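Local structure of N-acetylneuraminic acid (Sialic acid) synthetase (Leptospira borgpetersenii serovar Hardjo-bovis, 6NCS) at residues E94-K98 with K99-F103; C132-T135 with L136-A140; S192-Q195 with T196-K200. The protein probably makes N-acetylneuraminic acid or its 9-phosphate, as a manganese-binding sialic acid synthase of the NeuB family with a TIM-barrel fold. One frame throughout, in Å; residues are numbered along the deposited sequence. Where two conformers were deposited one is given.

Contact 1: residues E94-K98 with K99-F103; sequences ERSQK and KNILF
Ile-101 N bonds to Ser-96 O at 3.0 Å and Asn-100 N to Gln-97 O at 3.2 Å, the two backbone bonds of a Schellman motif that ends helix 86-98 and sends the chain into strand 102-107. Asn-100 is the C-prime residue, with a positive phi of 58°. The Ile-101 bond is almost straight. The Asn-100 bond is different: its N-H comes from above the plane of the Gln-97 carbonyl and does not use a lone pair. Just before the turn, Lys-99 N makes an i to i-4 bond to Arg-95 O.

A water bridges the same turn. It donates to Gln-97 O, and to Asn-100 OD1 at 2.9 Å, and ties the Asn-100 amide to the helix end. Ser-96 is buried. Its CB lies 3.5 Å from Phe-103 CB. Its OG is anti to the carbonyl carbon, chi1 -64°, which turns it back along the helix to bond Leu-92 O. Ile-101 lays its CG2 branch 3.7 Å from Ser-96 O, and the side chain of Ile-101 also packs on Ile-58 of strand 57-62.

Arg-95 and Lys-99 run side by side, pointing the same way, and touch through Arg-95 CD and Lys-99 CG at 4.0 Å. Lys-98 lies alongside Lys-99 in the same manner, with Lys-98 NZ 3.7 Å from Lys-99 CE. Asp-48 of helix 40-52 forms a salt bridge with Arg-95 NH1 and a long, weak ion pair with Lys-99.

Three basic side chains thus gather at the C-terminal end of a helix, where the helix dipole would probably favour positive charge. Asp-48 probably balances part of the charge of Arg-95 and Lys-99.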
loop_
_atom_site.group_PDB
_atom_site.type_symbol
_atom_site.label_atom_id
_atom_site.label_comp_id
_atom_site.label_asym_id
_atom_site.label_seq_id
_atom_site.Cartn_x
_atom_site.Cartn_y
_atom_site.Cartn_z
ATOM N N GLU A 94 -4.994 27.470 -22.673
ATOM C CA GLU A 94 -3.921 28.449 -22.817
ATOM C C GLU A 94 -3.335 28.828 -21.463
ATOM O O GLU A 94 -2.109 28.899 -21.306
ATOM C CB GLU A 94 -4.442 29.689 -23.545
ATOM C CG GLU A 94 -3.623 30.956 -23.302
ATOM C CD GLU A 94 -4.245 32.195 -23.937
ATOM O OE1 GLU A 94 -3.909 32.508 -25.099
ATOM O OE2 GLU A 94 -5.077 32.851 -23.273
ATOM N N ARG A 95 -4.193 29.075 -20.473
ATOM C CA ARG A 95 -3.699 29.384 -19.133
ATOM C C ARG A 95 -2.923 28.211 -18.556
ATOM O O ARG A 95 -1.899 28.400 -17.884
ATOM C CB ARG A 95 -4.857 29.753 -18.203
ATOM C CG ARG A 95 -4.439 29.941 -16.738
ATOM C CD ARG A 95 -3.607 31.203 -16.538
ATOM N NE ARG A 95 -4.392 32.383 -16.858
ATOM C CZ ARG A 95 -5.186 33.010 -15.998
ATOM N NH1 ARG A 95 -5.283 32.584 -14.748
ATOM N NH2 ARG A 95 -5.883 34.071 -16.387
ATOM N N SER A 96 -3.390 26.987 -18.815
ATOM C CA SER A 96 -2.684 25.807 -18.325
ATOM C C SER A 96 -1.282 25.718 -18.922
ATOM O O SER A 96 -0.309 25.443 -18.211
ATOM C CB SER A 96 -3.494 24.549 -18.635
ATOM O OG SER A 96 -4.737 24.565 -17.941
ATOM N N GLN A 97 -1.152 25.950 -20.228
ATOM C CA GLN A 97 0.173 25.907 -20.839
ATOM C C GLN A 97 1.079 26.979 -20.248
ATOM O O GLN A 97 2.265 26.732 -19.999
ATOM C CB GLN A 97 0.062 26.063 -22.356
ATOM C CG GLN A 97 -0.817 25.003 -22.987
ATOM C CD GLN A 97 -0.713 24.951 -24.494
ATOM O OE1 GLN A 97 -1.685 24.627 -25.173
ATOM N NE2 GLN A 97 0.466 25.247 -25.023
ATOM N N LYS A 98 0.532 28.174 -20.013
ATOM C CA LYS A 98 1.310 29.270 -19.442
ATOM C C LYS A 98 1.810 28.936 -18.043
ATOM O O LYS A 98 2.910 29.349 -17.656
ATOM C CB LYS A 98 0.455 30.540 -19.418
ATOM C CG LYS A 98 1.072 31.732 -18.701
ATOM C CD LYS A 98 0.238 32.987 -18.944
ATOM C CE LYS A 98 0.543 34.078 -17.931
ATOM N NZ LYS A 98 -0.368 34.031 -16.746
ATOM N N LYS A 99 1.023 28.192 -17.274
ATOM C CA LYS A 99 1.365 27.845 -15.900
ATOM C C LYS A 99 2.048 26.486 -15.784
ATOM O O LYS A 99 2.280 26.018 -14.665
ATOM C CB LYS A 99 0.108 27.888 -15.026
ATOM C CG LYS A 99 -0.488 29.291 -14.852
ATOM C CD LYS A 99 0.570 30.291 -14.437
ATOM C CE LYS A 99 -0.043 31.606 -13.989
ATOM N NZ LYS A 99 -0.207 31.651 -12.506
ATOM N N ASN A 100 2.359 25.847 -16.916
ATOM C CA ASN A 100 3.065 24.565 -16.941
ATOM C C ASN A 100 2.311 23.481 -16.171
ATOM O O ASN A 100 2.892 22.746 -15.375
ATOM C CB ASN A 100 4.488 24.706 -16.395
ATOM C CG ASN A 100 5.334 25.649 -17.212
ATOM O OD1 ASN A 100 5.338 25.589 -18.440
ATOM N ND2 ASN A 100 6.052 26.534 -16.533
ATOM N N ILE A 101 1.005 23.385 -16.408
ATOM C CA ILE A 101 0.217 22.274 -15.897
ATOM C C ILE A 101 -0.560 21.719 -17.082
ATOM O O ILE A 101 -0.944 22.470 -17.985
ATOM C CB ILE A 101 -0.709 22.697 -14.730
ATOM C CG1 ILE A 101 -1.453 21.485 -14.157
ATOM C CG2 ILE A 101 -1.680 23.791 -15.153
ATOM C CD1 ILE A 101 -2.142 21.750 -12.811
ATOM N N LEU A 102 -0.719 20.402 -17.133
ATOM C CA LEU A 102 -1.414 19.804 -18.271
ATOM C C LEU A 102 -2.923 20.030 -18.161
ATOM O O LEU A 102 -3.510 19.840 -17.097
ATOM C CB LEU A 102 -1.089 18.315 -18.354
ATOM C CG LEU A 102 -1.672 17.515 -19.519
ATOM C CD1 LEU A 102 -1.589 18.298 -20.819
ATOM C CD2 LEU A 102 -0.911 16.205 -19.641
ATOM N N PHE A 103 -3.552 20.460 -19.259
ATOM C CA PHE A 103 -5.008 20.616 -19.323
ATOM C C PHE A 103 -5.612 19.426 -20.059
ATOM O O PHE A 103 -5.107 19.038 -21.112
ATOM C CB PHE A 103 -5.393 21.910 -20.056
ATOM C CG PHE A 103 -6.838 21.964 -20.492
ATOM C CD1 PHE A 103 -7.815 22.481 -19.650
ATOM C CD2 PHE A 103 -7.227 21.485 -21.742
ATOM C CE1 PHE A 103 -9.141 22.528 -20.043
ATOM C CE2 PHE A 103 -8.558 21.526 -22.132
ATOM C CZ PHE A 103 -9.508 22.043 -21.284
HETATM O O HOH W 1 3.532 24.364 -20.313
#

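Contact 2: residues C132-T135 with L136-A140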
loop_
_atom_site.group_PDB
_atom_site.type_symbol
_atom_site.label_atom_id
_atom_site.label_comp_id
_atom_site.label_asym_id
_atom_site.label_seq_id
_atom_site.Cartn_x
_atom_site.Cartn_y
_atom_site.Cartn_z
ATOM N N CYS A 132 -19.725 1.561 -19.858
ATOM C CA CYS A 132 -20.548 0.773 -20.759
ATOM C C CYS A 132 -21.092 1.610 -21.906
ATOM O O CYS A 132 -22.027 1.179 -22.588
ATOM C CB CYS A 132 -21.704 0.123 -19.997
ATOM S SG CYS A 132 -21.152 -0.951 -18.662
ATOM N N ASN A 133 -20.529 2.798 -22.128
ATOM C CA ASN A 133 -20.942 3.685 -23.217
ATOM C C ASN A 133 -20.108 3.329 -24.448
ATOM O O ASN A 133 -19.088 3.952 -24.751
ATOM C CB ASN A 133 -20.756 5.137 -22.791
ATOM C CG ASN A 133 -21.400 6.134 -23.739
ATOM O OD1 ASN A 133 -21.562 5.876 -24.931
ATOM N ND2 ASN A 133 -21.765 7.296 -23.202
ATOM N N ILE A 134 -20.561 2.299 -25.169
ATOM C CA ILE A 134 -19.737 1.698 -26.220
ATOM C C ILE A 134 -19.418 2.713 -27.311
ATOM O O ILE A 134 -18.280 2.795 -27.790
ATOM C CB ILE A 134 -20.433 0.451 -26.799
ATOM C CG1 ILE A 134 -20.777 -0.531 -25.680
ATOM C CG2 ILE A 134 -19.539 -0.216 -27.846
ATOM C CD1 ILE A 134 -19.576 -0.974 -24.872
ATOM N N THR A 135 -20.411 3.504 -27.716
ATOM C CA THR A 135 -20.181 4.505 -28.751
ATOM C C THR A 135 -19.080 5.480 -28.339
ATOM O O THR A 135 -18.188 5.801 -29.132
ATOM C CB THR A 135 -21.478 5.254 -29.052
ATOM O OG1 THR A 135 -22.439 4.341 -29.598
ATOM C CG2 THR A 135 -21.230 6.372 -30.050
ATOM N N LEU A 136 -19.120 5.956 -27.094
ATOM C CA LEU A 136 -18.123 6.927 -26.654
ATOM C C LEU A 136 -16.753 6.277 -26.488
ATOM O O LEU A 136 -15.724 6.867 -26.850
ATOM C CB LEU A 136 -18.580 7.586 -25.349
ATOM C CG LEU A 136 -17.700 8.699 -24.767
ATOM C CD1 LEU A 136 -17.649 9.876 -25.733
ATOM C CD2 LEU A 136 -18.231 9.157 -23.414
ATOM N N LEU A 137 -16.713 5.063 -25.936
ATOM C CA LEU A 137 -15.441 4.355 -25.800
ATOM C C LEU A 137 -14.800 4.111 -27.157
ATOM O O LEU A 137 -13.594 4.318 -27.333
ATOM C CB LEU A 137 -15.651 3.030 -25.076
ATOM C CG LEU A 137 -16.156 3.097 -23.645
ATOM C CD1 LEU A 137 -16.500 1.692 -23.173
ATOM C CD2 LEU A 137 -15.089 3.721 -22.754
ATOM N N GLU A 138 -15.591 3.646 -28.128
ATOM C CA GLU A 138 -15.049 3.397 -29.458
ATOM C C GLU A 138 -14.526 4.685 -30.085
ATOM O O GLU A 138 -13.510 4.672 -30.787
ATOM C CB GLU A 138 -16.116 2.747 -30.345
ATOM C CG GLU A 138 -16.317 1.260 -30.046
ATOM C CD GLU A 138 -17.425 0.628 -30.874
ATOM O OE1 GLU A 138 -18.320 1.364 -31.348
ATOM O OE2 GLU A 138 -17.405 -0.610 -31.045
ATOM N N ALA A 139 -15.203 5.808 -29.845
ATOM C CA ALA A 139 -14.712 7.070 -30.391
ATOM C C ALA A 139 -13.416 7.492 -29.709
ATOM O O ALA A 139 -12.513 8.035 -30.356
ATOM C CB ALA A 139 -15.769 8.161 -30.244
ATOM N N ALA A 140 -13.316 7.267 -28.398
ATOM C CA ALA A 140 -12.075 7.567 -27.696
ATOM C C ALA A 140 -10.931 6.691 -28.196
ATOM O O ALA A 140 -9.812 7.176 -28.406
ATOM C CB ALA A 140 -12.273 7.385 -26.193
#
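Leu-136 CB lies over one face of the Asn-133 amide, 3.6 Å from Asn-133 CG. Leu-136 CD2 lies over the same face, 4.0 Å from Asn-133 ND2. The N-H of Leu-136 reaches Asn-133 OD1 at 3.3 Å from above the amide plane, 55° out of it, so this capping bond does not use a lone pair. At the other end of the amide, ND2 donates to Asp-130 OD1. These two bonds hold the amide in one rotation. Its CG is anti to the backbone N, chi1 -169°, which swings OD1 round to the first turn of the helix.

The carboxylate of Glu-138 is the second flat group. Ile-134 CG2 sits over a face of it, 3.8 Å from Glu-138 CD, and the two side chains meet at a slant one turn apart. The Ile-134 CD1 methyl approaches Leu-137 CD1 more loosely, at 4.4 Å.

The backbone bonds follow the helix. Leu-137 N gives Asn-133 O a nearly linear bond of 2.9 Å, and Leu-137 CG rests 3.2 Å from the same oxygen. Glu-138 N bonds to Ile-134 O, and Ala-139 N to Thr-135 O.

Leu-136 packs on Leu-113 of helix 110-118, and Leu-137 on Ile-165 of helix 156-168; both also touch Ile-126 of strand 123-126. Thr-135 OG1 hydrogen-bonds to the C-terminal carboxylate of Lys-290 of the second subunit.

Asn-133 is the N-cap of helix 134-143 and also the centre of an inverse gamma turn. The capped helix joins strand 123-126 to strand 146-150, a beta-alpha-beta unit of the TIM barrel.

Contact 3: residues S192-Q195 with T196-K200; sequences SAIQ and TLKSK. With FMT (formic acid), chain F.
Gln-195 and Lys-198 meet at an angle, with Gln-195 NE2 3.9 Å from Lys-198 CD. One water accepts from Lys-198 NZ at 3.0 Å and from Gln-195 NE2, the latter modelled unusually short. Gln-195 folds back at chi2, -64°, which brings its amide over to the lysine. Ile-194 runs alongside Lys-198 in the same direction, its CG2 4.1 Å from Lys-198 CD. Leu-197 CG sits 3.3 Å from Ala-193 O.

Four helical backbone bonds carry these side chains. Thr-196 N bonds to Ser-192 O at 3.2 Å. Leu-197 N, Lys-198 N and Ser-199 N bond to the carbonyls of Ala-193, Ile-194 and Gln-195. The bond from Ser-199 OG to a formic acid, probably from the crystallisation liquor, is very short and its length is doubtful.

Farther out, Ser-223 O and Gly-224 O accept from Gln-195 NE2 and Lys-198 NZ, and so help to position both polar ends. Thr-196 OG1 bonds to Gly-269 O and His-6 of the second subunit, and Ser-192 OG to its Leu-266 O. Ile-194 and Leu-197 pack on strands 173-178 and 205-209. The Ile-194 side chain is about 12 Å from that of the manganese ligand His-210.

Helix 193-200 is thus a barrel helix of the TIM fold, crossing between two parallel strands with the side carrying Ser-192, Gln-195 and Thr-196 against the second subunit.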
loop_
_atom_site.group_PDB
_atom_site.type_symbol
_atom_site.label_atom_id
_atom_site.label_comp_id
_atom_site.label_asym_id
_atom_site.label_seq_id
_atom_site.Cartn_x
_atom_site.Cartn_y
_atom_site.Cartn_z
ATOM N N SER A 192 -7.321 -2.791 -2.514
ATOM C CA SER A 192 -6.553 -3.907 -3.059
ATOM C C SER A 192 -6.990 -4.273 -4.473
ATOM O O SER A 192 -6.297 -5.057 -5.130
ATOM C CB SER A 192 -6.628 -5.125 -2.136
ATOM O OG SER A 192 -7.950 -5.580 -1.968
ATOM N N ALA A 193 -8.096 -3.703 -4.972
ATOM C CA ALA A 193 -8.430 -3.885 -6.385
ATOM C C ALA A 193 -7.334 -3.328 -7.290
ATOM O O ALA A 193 -7.192 -3.769 -8.436
ATOM C CB ALA A 193 -9.761 -3.212 -6.708
ATOM N N ILE A 194 -6.573 -2.346 -6.805
ATOM C CA ILE A 194 -5.466 -1.798 -7.588
ATOM C C ILE A 194 -4.455 -2.892 -7.918
ATOM O O ILE A 194 -4.022 -3.037 -9.069
ATOM C CB ILE A 194 -4.819 -0.619 -6.837
ATOM C CG1 ILE A 194 -5.806 0.562 -6.791
ATOM C CG2 ILE A 194 -3.457 -0.226 -7.487
ATOM C CD1 ILE A 194 -5.463 1.629 -5.763
ATOM N N GLN A 195 -4.078 -3.699 -6.920
ATOM C CA GLN A 195 -3.130 -4.773 -7.184
ATOM C C GLN A 195 -3.753 -5.869 -8.038
ATOM O O GLN A 195 -3.064 -6.482 -8.860
ATOM C CB GLN A 195 -2.603 -5.357 -5.872
ATOM C CG GLN A 195 -1.508 -4.551 -5.255
ATOM C CD GLN A 195 -0.268 -4.500 -6.120
ATOM O OE1 GLN A 195 0.043 -5.454 -6.840
ATOM N NE2 GLN A 195 0.442 -3.379 -6.063
ATOM N N THR A 196 -5.040 -6.154 -7.830
ATOM C CA THR A 196 -5.743 -7.099 -8.690
ATOM C C THR A 196 -5.651 -6.669 -10.145
ATOM O O THR A 196 -5.378 -7.485 -11.032
ATOM C CB THR A 196 -7.202 -7.209 -8.251
ATOM O OG1 THR A 196 -7.250 -7.737 -6.923
ATOM C CG2 THR A 196 -7.990 -8.125 -9.184
ATOM N N LEU A 197 -5.864 -5.378 -10.403
ATOM C CA LEU A 197 -5.771 -4.870 -11.767
ATOM C C LEU A 197 -4.330 -4.884 -12.271
ATOM O O LEU A 197 -4.085 -5.202 -13.440
ATOM C CB LEU A 197 -6.349 -3.456 -11.847
ATOM C CG LEU A 197 -7.857 -3.314 -11.613
ATOM C CD1 LEU A 197 -8.200 -1.843 -11.516
ATOM C CD2 LEU A 197 -8.631 -3.968 -12.762
ATOM N N LYS A 198 -3.364 -4.528 -11.411
ATOM C CA LYS A 198 -1.965 -4.531 -11.841
ATOM C C LYS A 198 -1.489 -5.934 -12.179
ATOM O O LYS A 198 -0.618 -6.101 -13.040
ATOM C CB LYS A 198 -1.060 -3.926 -10.760
ATOM C CG LYS A 198 -1.162 -2.414 -10.652
ATOM C CD LYS A 198 -0.294 -1.860 -9.526
ATOM C CE LYS A 198 1.084 -1.466 -10.037
ATOM N NZ LYS A 198 1.779 -0.519 -9.114
ATOM N N SER A 199 -2.033 -6.946 -11.505
ATOM C CA SER A 199 -1.694 -8.321 -11.838
ATOM C C SER A 199 -2.378 -8.777 -13.119
ATOM O O SER A 199 -1.851 -9.644 -13.820
ATOM C CB SER A 199 -2.071 -9.251 -10.686
ATOM O OG SER A 199 -2.146 -10.592 -11.134
ATOM N N LYS A 200 -3.534 -8.202 -13.444
ATOM C CA LYS A 200 -4.319 -8.654 -14.582
ATOM C C LYS A 200 -3.881 -8.005 -15.884
ATOM O O LYS A 200 -3.955 -8.645 -16.938
ATOM C CB LYS A 200 -5.805 -8.363 -14.340
ATOM C CG LYS A 200 -6.746 -8.943 -15.378
ATOM C CD LYS A 200 -8.194 -8.844 -14.916
ATOM C CE LYS A 200 -9.112 -9.647 -15.822
ATOM N NZ LYS A 200 -10.513 -9.654 -15.318
HETATM C C FMT F . -4.432 -12.201 -13.390
HETATM O O1 FMT F . -5.661 -12.192 -13.464
HETATM O O2 FMT F . -3.797 -11.889 -12.383
HETATM O O HOH W 2 2.531 -2.767 -7.345
#

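How the contacts relate
The three contacts follow one another along the chain and do not touch. All involve helices around the same parallel barrel. Contacts 1 and 3 lie on opposite sides of the chain's centre, their own centres about 32 Å apart. Contact 1 closes a helix and leads into a strand, contact 2 opens a helix, and contact 3 runs along one short helix. Contact 3 is the buried one; the other two are partly buried. Contacts 2 and 3 both meet the second subunit, whereas contact 1 does not. Basic side chains mark contact 1, an amide cap contact 2, and a water-bridged polar pair contact 3.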